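Local coordinates for putative diflavin flavoprotein A 3 (Synechocystis sp., PDB 6H0C) that probably passes electrons from NADH to oxygen, reducing it to water, and is represented here by its flavodiiron core of a metallo-hydrolase-like and a flavodoxin-like domain, at residues 194-199 with 245-250; 172-177 with 212-217; 314-319 with 352-357. One frame throughout, in Å; residues are numbered along the deposited sequence.

Contact 1: 194-199 with 245-250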
loop_
_atom_site.group_PDB
_atom_site.type_symbol
_atom_site.label_atom_id
_atom_site.label_comp_id
_atom_site.label_asym_id
_atom_site.label_seq_id
_atom_site.Cartn_x
_atom_site.Cartn_y
_atom_site.Cartn_z
ATOM N N ASP A 194 7.587 5.294 14.837
ATOM C CA ASP A 194 7.227 4.274 13.853
ATOM C C ASP A 194 5.902 4.590 13.145
ATOM O O ASP A 194 5.784 4.446 11.923
ATOM C CB ASP A 194 7.148 2.905 14.521
ATOM C CG ASP A 194 8.487 2.455 15.052
ATOM O OD1 ASP A 194 8.547 2.029 16.225
ATOM O OD2 ASP A 194 9.478 2.542 14.293
ATOM N N ARG A 195 4.909 5.025 13.911
ATOM C CA ARG A 195 3.589 5.293 13.354
ATOM C C ARG A 195 3.600 6.506 12.417
ATOM O O ARG A 195 2.948 6.490 11.368
ATOM C CB ARG A 195 2.573 5.477 14.484
ATOM C CG ARG A 195 2.136 4.146 15.091
ATOM C CD ARG A 195 1.391 4.338 16.386
ATOM N NE ARG A 195 0.663 3.124 16.733
ATOM C CZ ARG A 195 0.118 2.886 17.922
ATOM N NH1 ARG A 195 0.228 3.787 18.900
ATOM N NH2 ARG A 195 -0.531 1.745 18.137
ATOM N N ARG A 196 4.354 7.540 12.777
ATOM C CA ARG A 196 4.494 8.714 11.919
ATOM C C ARG A 196 5.268 8.373 10.639
ATOM O O ARG A 196 4.897 8.801 9.550
ATOM C CB ARG A 196 5.190 9.858 12.673
ATOM C CG ARG A 196 5.457 11.113 11.837
ATOM C CD ARG A 196 4.176 11.862 11.559
ATOM N NE ARG A 196 4.227 12.605 10.301
ATOM C CZ ARG A 196 4.301 13.928 10.211
ATOM N NH1 ARG A 196 4.332 14.669 11.311
ATOM N NH2 ARG A 196 4.340 14.510 9.019
ATOM N N TYR A 197 6.345 7.608 10.777
ATOM C CA TYR A 197 7.163 7.239 9.632
ATOM C C TYR A 197 6.340 6.384 8.670
ATOM O O TYR A 197 6.419 6.530 7.445
ATOM C CB TYR A 197 8.416 6.489 10.092
ATOM C CG TYR A 197 9.388 6.202 8.976
ATOM C CD1 TYR A 197 10.121 7.229 8.390
ATOM C CD2 TYR A 197 9.568 4.908 8.492
ATOM C CE1 TYR A 197 11.012 6.973 7.355
ATOM C CE2 TYR A 197 10.453 4.645 7.466
ATOM C CZ TYR A 197 11.175 5.679 6.901
ATOM O OH TYR A 197 12.061 5.423 5.877
ATOM N N TYR A 198 5.537 5.497 9.247
ATOM C CA TYR A 198 4.633 4.654 8.485
ATOM C C TYR A 198 3.658 5.528 7.697
ATOM O O TYR A 198 3.501 5.360 6.482
ATOM C CB TYR A 198 3.887 3.697 9.423
ATOM C CG TYR A 198 3.004 2.674 8.732
ATOM C CD1 TYR A 198 1.698 2.991 8.350
ATOM C CD2 TYR A 198 3.466 1.384 8.479
ATOM C CE1 TYR A 198 0.883 2.056 7.732
ATOM C CE2 TYR A 198 2.655 0.433 7.862
ATOM C CZ TYR A 198 1.363 0.771 7.497
ATOM O OH TYR A 198 0.560 -0.171 6.884
ATOM N N PHE A 199 3.012 6.470 8.375
ATOM C CA PHE A 199 2.112 7.390 7.682
ATOM C C PHE A 199 2.816 8.131 6.545
ATOM O O PHE A 199 2.319 8.181 5.421
ATOM C CB PHE A 199 1.513 8.406 8.651
ATOM C CG PHE A 199 0.621 9.417 7.979
ATOM C CD1 PHE A 199 1.154 10.564 7.410
ATOM C CD2 PHE A 199 -0.746 9.205 7.897
ATOM C CE1 PHE A 199 0.338 11.493 6.782
ATOM C CE2 PHE A 199 -1.572 10.135 7.275
ATOM C CZ PHE A 199 -1.029 11.280 6.717
ATOM N N GLN A 245 -5.625 12.547 11.316
ATOM C CA GLN A 245 -6.415 13.674 10.835
ATOM C C GLN A 245 -5.556 14.924 10.704
ATOM O O GLN A 245 -5.643 15.642 9.706
ATOM C CB GLN A 245 -7.606 13.948 11.760
ATOM C CG GLN A 245 -8.760 12.976 11.591
ATOM C CD GLN A 245 -9.150 12.761 10.123
ATOM O OE1 GLN A 245 -8.830 13.571 9.247
ATOM N NE2 GLN A 245 -9.847 11.660 9.855
ATOM N N GLN A 246 -4.722 15.176 11.709
ATOM C CA GLN A 246 -3.843 16.339 11.700
ATOM C C GLN A 246 -2.791 16.231 10.588
ATOM O O GLN A 246 -2.565 17.188 9.832
ATOM C CB GLN A 246 -3.166 16.502 13.054
ATOM C CG GLN A 246 -2.200 17.658 13.112
ATOM C CD GLN A 246 -1.246 17.542 14.282
ATOM O OE1 GLN A 246 -1.538 16.866 15.271
ATOM N NE2 GLN A 246 -0.090 18.187 14.170
ATOM N N TRP A 247 -2.162 15.063 10.484
ATOM C CA TRP A 247 -1.162 14.837 9.443
ATOM C C TRP A 247 -1.757 14.961 8.036
ATOM O O TRP A 247 -1.148 15.555 7.150
ATOM C CB TRP A 247 -0.512 13.462 9.617
ATOM C CG TRP A 247 0.160 13.312 10.924
ATOM C CD1 TRP A 247 0.580 14.314 11.741
ATOM C CD2 TRP A 247 0.478 12.087 11.586
ATOM N NE1 TRP A 247 1.152 13.790 12.873
ATOM C CE2 TRP A 247 1.100 12.420 12.803
ATOM C CE3 TRP A 247 0.301 10.732 11.267
ATOM C CZ2 TRP A 247 1.552 11.457 13.702
ATOM C CZ3 TRP A 247 0.749 9.769 12.163
ATOM C CH2 TRP A 247 1.364 10.138 13.365
ATOM N N LEU A 248 -2.940 14.389 7.835
ATOM C CA LEU A 248 -3.632 14.514 6.560
ATOM C C LEU A 248 -3.923 15.984 6.246
ATOM O O LEU A 248 -3.748 16.453 5.115
ATOM C CB LEU A 248 -4.927 13.708 6.581
ATOM C CG LEU A 248 -4.747 12.193 6.586
ATOM C CD1 LEU A 248 -6.031 11.479 7.021
ATOM C CD2 LEU A 248 -4.315 11.734 5.205
ATOM N N SER A 249 -4.362 16.709 7.266
ATOM C CA SER A 249 -4.631 18.124 7.119
ATOM C C SER A 249 -3.382 18.870 6.696
ATOM O O SER A 249 -3.445 19.727 5.820
ATOM C CB SER A 249 -5.174 18.708 8.420
ATOM O OG SER A 249 -6.414 18.108 8.755
ATOM N N GLU A 250 -2.238 18.555 7.299
ATOM C CA GLU A 250 -1.056 19.339 6.965
ATOM C C GLU A 250 -0.526 18.996 5.583
ATOM O O GLU A 250 0.018 19.862 4.908
ATOM C CB GLU A 250 0.046 19.191 8.010
ATOM C CG GLU A 250 0.289 17.825 8.565
ATOM C CD GLU A 250 1.238 17.881 9.757
ATOM O OE1 GLU A 250 0.871 18.508 10.782
ATOM O OE2 GLU A 250 2.355 17.323 9.652
#
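Trp247 reaches across from helix 237-253 to meet Arg196 and Phe199 of helix 189-202, a helix pair in the metallo-beta-lactamase-fold part of the flavodiiron core. The short axes run roughly parallel, crossing at -38°, yet stay 11.7 Å apart, and the separation is spanned by large side chains. Arg196 lies across the indole: its CD sits over the centre of the six-membered ring, 3.4 Å from Trp247 CE2. The guanidinium then settles nearly flat above the five-membered ring, planes 27° apart, a stacked cation-pi pair. The bend at chi2 (72°) is what folds the arginine down onto the indole. The polar atoms of Arg196 face acids, NE to Asp200 and NH2 to Glu250 OE2, the latter a long salt bridge at 3.5 Å, so the charge should be largely balanced. Phe199 takes a different approach. The edge of the indole points toward its ring face in an edge-to-face pair, while Trp247 CB lies over the same phenyl ring, 3.6 Å from Phe199 CE1. Leu248 completes the packing from the ring's rim, where its CD2 lies in the phenyl plane, 3.6 Å from Phe199 CZ.

Contact 2: 172-177 with 212-217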
loop_
_atom_site.group_PDB
_atom_site.type_symbol
_atom_site.label_atom_id
_atom_site.label_comp_id
_atom_site.label_asym_id
_atom_site.label_seq_id
_atom_site.Cartn_x
_atom_site.Cartn_y
_atom_site.Cartn_z
ATOM N N LYS A 172 -3.726 -1.891 5.531
ATOM C CA LYS A 172 -2.553 -1.032 5.535
ATOM C C LYS A 172 -2.743 0.250 6.343
ATOM O O LYS A 172 -1.772 0.944 6.626
ATOM C CB LYS A 172 -2.146 -0.695 4.102
ATOM C CG LYS A 172 -1.577 -1.886 3.345
ATOM C CD LYS A 172 -0.122 -2.163 3.751
ATOM C CE LYS A 172 0.393 -3.453 3.103
ATOM N NZ LYS A 172 1.872 -3.632 3.263
ATOM N N LEU A 173 -3.972 0.564 6.735
ATOM C CA LEU A 173 -4.189 1.766 7.544
ATOM C C LEU A 173 -3.883 1.549 9.035
ATOM O O LEU A 173 -4.218 0.505 9.599
ATOM C CB LEU A 173 -5.630 2.263 7.399
ATOM C CG LEU A 173 -6.042 2.764 6.014
ATOM C CD1 LEU A 173 -7.549 3.016 5.952
ATOM C CD2 LEU A 173 -5.258 4.027 5.685
ATOM N N PHE A 174 -3.245 2.543 9.654
ATOM C CA PHE A 174 -3.073 2.608 11.109
ATOM C C PHE A 174 -1.996 1.675 11.670
ATOM O O PHE A 174 -1.947 1.435 12.877
ATOM C CB PHE A 174 -4.403 2.318 11.819
ATOM C CG PHE A 174 -5.433 3.389 11.628
ATOM C CD1 PHE A 174 -5.165 4.697 11.992
ATOM C CD2 PHE A 174 -6.667 3.091 11.089
ATOM C CE1 PHE A 174 -6.110 5.695 11.815
ATOM C CE2 PHE A 174 -7.623 4.084 10.916
ATOM C CZ PHE A 174 -7.341 5.388 11.281
ATOM N N GLY A 175 -1.122 1.172 10.811
ATOM C CA GLY A 175 -0.134 0.208 11.251
ATOM C C GLY A 175 1.225 0.821 11.526
ATOM O O GLY A 175 1.386 2.039 11.535
ATOM N N ALA A 176 2.210 -0.039 11.752
ATOM C CA ALA A 176 3.565 0.407 12.005
ATOM C C ALA A 176 4.515 -0.754 11.784
ATOM O O ALA A 176 4.226 -1.877 12.188
ATOM C CB ALA A 176 3.700 0.947 13.407
ATOM N N HIS A 177 5.632 -0.482 11.118
ATOM C CA HIS A 177 6.615 -1.517 10.848
ATOM C C HIS A 177 7.546 -1.634 12.033
ATOM O O HIS A 177 8.607 -1.011 12.076
ATOM C CB HIS A 177 7.386 -1.216 9.561
ATOM C CG HIS A 177 6.598 -1.491 8.320
ATOM N ND1 HIS A 177 6.011 -2.713 8.070
ATOM C CD2 HIS A 177 6.286 -0.699 7.265
ATOM C CE1 HIS A 177 5.382 -2.670 6.909
ATOM N NE2 HIS A 177 5.530 -1.457 6.403
ATOM N N ALA A 212 -10.600 10.229 2.692
ATOM C CA ALA A 212 -11.892 9.692 2.289
ATOM C C ALA A 212 -12.149 8.374 3.022
ATOM O O ALA A 212 -13.270 8.100 3.454
ATOM C CB ALA A 212 -11.946 9.491 0.786
ATOM N N ALA A 213 -11.097 7.566 3.157
ATOM C CA ALA A 213 -11.180 6.304 3.879
ATOM C C ALA A 213 -11.592 6.544 5.322
ATOM O O ALA A 213 -12.529 5.921 5.813
ATOM C CB ALA A 213 -9.839 5.556 3.828
ATOM N N LEU A 214 -10.894 7.444 6.005
ATOM C CA LEU A 214 -11.134 7.620 7.435
ATOM C C LEU A 214 -12.505 8.203 7.668
ATOM O O LEU A 214 -13.124 7.971 8.709
ATOM C CB LEU A 214 -10.067 8.506 8.082
ATOM C CG LEU A 214 -8.894 7.779 8.751
ATOM C CD1 LEU A 214 -8.203 6.861 7.759
ATOM C CD2 LEU A 214 -7.897 8.782 9.339
ATOM N N ASN A 215 -12.992 8.960 6.698
ATOM C CA ASN A 215 -14.334 9.496 6.833
ATOM C C ASN A 215 -15.369 8.377 6.828
ATOM O O ASN A 215 -16.298 8.385 7.630
ATOM C CB ASN A 215 -14.646 10.494 5.733
ATOM C CG ASN A 215 -16.044 11.049 5.856
ATOM O OD1 ASN A 215 -16.358 11.761 6.818
ATOM N ND2 ASN A 215 -16.905 10.712 4.895
ATOM N N LYS A 216 -15.205 7.409 5.929
ATOM C CA LYS A 216 -16.112 6.264 5.901
ATOM C C LYS A 216 -16.019 5.434 7.190
ATOM O O LYS A 216 -17.035 5.015 7.753
ATOM C CB LYS A 216 -15.812 5.377 4.692
ATOM C CG LYS A 216 -16.124 5.995 3.331
ATOM C CD LYS A 216 -15.842 4.989 2.215
ATOM C CE LYS A 216 -15.825 5.629 0.833
ATOM N NZ LYS A 216 -14.435 5.865 0.349
ATOM N N LEU A 217 -14.793 5.198 7.651
ATOM C CA LEU A 217 -14.551 4.335 8.806
ATOM C C LEU A 217 -15.084 4.923 10.115
ATOM O O LEU A 217 -15.350 4.179 11.059
ATOM C CB LEU A 217 -13.057 4.044 8.943
ATOM C CG LEU A 217 -12.428 3.339 7.749
ATOM C CD1 LEU A 217 -10.922 3.221 7.936
ATOM C CD2 LEU A 217 -13.068 1.974 7.569
#
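Lys172 NZ is gripped by His229 NE2 and by a citrate anion, probably from the crystallisation liquor, with a weak bond to Tyr154 OH besides; the two residues that follow this lysine, Leu173 and Phe174, turn instead to Leu214 and its neighbours on helix 207-217. The loop thus serves two environments, polar at the lysine and wholly apolar at the helix, where no hydrogen bond crosses. Leu173 sends one branch into the contact. Its CD1 meets Leu217 CD1 at 3.9 Å, the two leucines running at a slant to one another, and touches Ala213 CB at 4.0 Å. Because Ala213 and Leu217 are one helical turn apart, that single methyl rests against a continuous strip of the helix. In the metallo-beta-lactamase fold of this domain, the loop leaves strand 167-171, an inner strand of a five-stranded mixed sheet, and Leu217 also reaches Ile147 of strand 143-148 in the same sheet. Lys172, beside His83 and His229, probably lies where relatives hold their iron pair, in keeping with the non-canonical residues of this protein. With CG beside its backbone N (chi1 -68°), Phe174 extends its ring toward the helix. Phe174 and Leu214 come from opposite directions, and Phe174 CZ touches Leu214 CG at 3.8 Å, with both leucine methyls 3.9 Å from CZ. Tyr225 and Tyr244 stack on the same phenyl ring and help fix its rotation, and Leu214 CD1 also lies 4.3 Å from Leu173 CD1.

Contact 3: 314-319 with 352-357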
loop_
_atom_site.group_PDB
_atom_site.type_symbol
_atom_site.label_atom_id
_atom_site.label_comp_id
_atom_site.label_asym_id
_atom_site.label_seq_id
_atom_site.Cartn_x
_atom_site.Cartn_y
_atom_site.Cartn_z
ATOM N N SER A 314 8.556 4.577 -14.893
ATOM C CA SER A 314 8.098 3.517 -15.789
ATOM C C SER A 314 9.114 2.394 -15.940
ATOM O O SER A 314 10.309 2.646 -16.065
ATOM C CB SER A 314 7.763 4.104 -17.174
ATOM O OG SER A 314 7.364 3.099 -18.089
ATOM N N PRO A 315 8.633 1.141 -15.933
ATOM C CA PRO A 315 9.459 0.022 -16.384
ATOM C C PRO A 315 9.478 -0.024 -17.911
ATOM O O PRO A 315 8.807 0.784 -18.567
ATOM C CB PRO A 315 8.740 -1.194 -15.809
ATOM C CG PRO A 315 7.287 -0.788 -15.863
ATOM C CD PRO A 315 7.275 0.705 -15.550
ATOM N N THR A 316 10.228 -0.963 -18.471
ATOM C CA THR A 316 10.217 -1.173 -19.910
ATOM C C THR A 316 9.761 -2.595 -20.212
ATOM O O THR A 316 10.320 -3.565 -19.690
ATOM C CB THR A 316 11.594 -0.915 -20.525
ATOM O OG1 THR A 316 11.984 0.436 -20.247
ATOM C CG2 THR A 316 11.550 -1.137 -22.040
ATOM N N LEU A 317 8.723 -2.712 -21.032
ATOM C CA LEU A 317 8.124 -4.007 -21.325
ATOM C C LEU A 317 8.126 -4.230 -22.828
ATOM O O LEU A 317 7.377 -3.582 -23.561
ATOM C CB LEU A 317 6.699 -4.094 -20.764
ATOM C CG LEU A 317 6.548 -3.809 -19.264
ATOM C CD1 LEU A 317 5.084 -3.856 -18.836
ATOM C CD2 LEU A 317 7.388 -4.760 -18.415
ATOM N N GLY A 318 8.980 -5.140 -23.283
ATOM C CA GLY A 318 9.149 -5.372 -24.704
ATOM C C GLY A 318 9.633 -4.135 -25.438
ATOM O O GLY A 318 9.148 -3.815 -26.522
ATOM N N GLY A 319 10.588 -3.430 -24.842
ATOM C CA GLY A 319 11.160 -2.248 -25.462
ATOM C C GLY A 319 10.312 -0.993 -25.372
ATOM O O GLY A 319 10.696 0.057 -25.891
ATOM N N GLY A 352 16.178 -0.088 -21.285
ATOM C CA GLY A 352 15.451 0.957 -20.582
ATOM C C GLY A 352 14.867 2.015 -21.503
ATOM O O GLY A 352 14.919 3.211 -21.209
ATOM N N GLU A 353 14.297 1.570 -22.617
ATOM C CA GLU A 353 13.796 2.473 -23.649
ATOM C C GLU A 353 12.616 3.326 -23.192
ATOM O O GLU A 353 12.428 4.428 -23.690
ATOM C CB GLU A 353 13.397 1.679 -24.891
ATOM C CG GLU A 353 14.578 1.083 -25.659
ATOM C CD GLU A 353 15.040 -0.268 -25.119
ATOM O OE1 GLU A 353 15.995 -0.841 -25.693
ATOM O OE2 GLU A 353 14.448 -0.757 -24.130
ATOM N N ALA A 354 11.819 2.825 -22.254
ATOM C CA ALA A 354 10.688 3.602 -21.740
ATOM C C ALA A 354 11.165 4.911 -21.098
ATOM O O ALA A 354 10.553 5.968 -21.275
ATOM C CB ALA A 354 9.879 2.775 -20.747
ATOM N N ILE A 355 12.277 4.837 -20.372
ATOM C CA ILE A 355 12.844 6.005 -19.703
ATOM C C ILE A 355 13.378 7.014 -20.724
ATOM O O ILE A 355 13.134 8.225 -20.610
ATOM C CB ILE A 355 13.962 5.587 -18.731
ATOM C CG1 ILE A 355 13.379 4.697 -17.630
ATOM C CG2 ILE A 355 14.647 6.812 -18.139
ATOM C CD1 ILE A 355 14.412 4.059 -16.733
ATOM N N ASP A 356 14.095 6.513 -21.728
ATOM C CA ASP A 356 14.585 7.370 -22.804
ATOM C C ASP A 356 13.413 8.053 -23.522
ATOM O O ASP A 356 13.446 9.263 -23.773
ATOM C CB ASP A 356 15.427 6.570 -23.802
ATOM C CG ASP A 356 16.659 5.934 -23.166
ATOM O OD1 ASP A 356 17.150 6.446 -22.132
ATOM O OD2 ASP A 356 17.138 4.916 -23.714
ATOM N N MET A 357 12.374 7.279 -23.835
ATOM C CA MET A 357 11.207 7.811 -24.533
ATOM C C MET A 357 10.594 8.979 -23.753
ATOM O O MET A 357 10.376 10.064 -24.297
ATOM C CB MET A 357 10.170 6.706 -24.757
ATOM C CG MET A 357 8.955 7.125 -25.579
ATOM S SD MET A 357 7.659 7.933 -24.610
ATOM C CE MET A 357 7.120 6.599 -23.530
#
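Thr316 and Ala354 supply the one hydrogen bond across this contact: the N-H of Ala354 is donated to Thr316 OG1, with 3.1 Å between N and OG1 and an N-H...O angle of 151°. The acceptor serves the first turn of helix 353-364, just past the N-cap residue Gly352. With OG1 beside its own backbone N (chi1 -59°), the threonine turns its hydroxyl to the helix start and its methyl CG2 to Glu353 OE2, 3.6 Å off. A second polar bond lies within the loop, where Ser314 OG donates to Pro315 O at 2.8 Å, in the carbonyl plane and on a lone pair. Close packing accounts for the rest. Ala354 CB nestles between oxygens, 3.1 Å from Pro315 O and 3.2 Å from Thr316 OG1, a tight fit for a methyl. Farther along, Gly319 O meets Glu353 CB at 3.3 Å; the positive phi of Gly319 (78°) favours glycine there. In the flavodoxin-like fold, the loop follows strand 309-313 of the parallel sheet, in a place where flavodoxins typically carry an FMN-binding loop, and leads to helix 323-335, while Ile355 on the neighbouring helix covers strands 341-348 and 368-377.

Overall arrangement
Contacts 1 and 2 are buried and lie on the same side of the chain's centre, in the metallo-hydrolase-like part, their centres 11 Å apart; contact 3 is only partly buried and lies in the flavodoxin-like domain, with its centre about 34 Å from either. The first two interlock: their segments alternate along the chain, and Tyr198 OH probably hydrogen-bonds to Lys172 O at 2.6 Å, joining helix 189-202 to the loop. Their chemistry changes with place. Between two helices, contact 1 relies on aromatic and cationic stacking; loop against helix, contact 2 is purely aliphatic and aromatic packing; contact 3 binds a loop to a helix start through a backbone N-H and compact small residues.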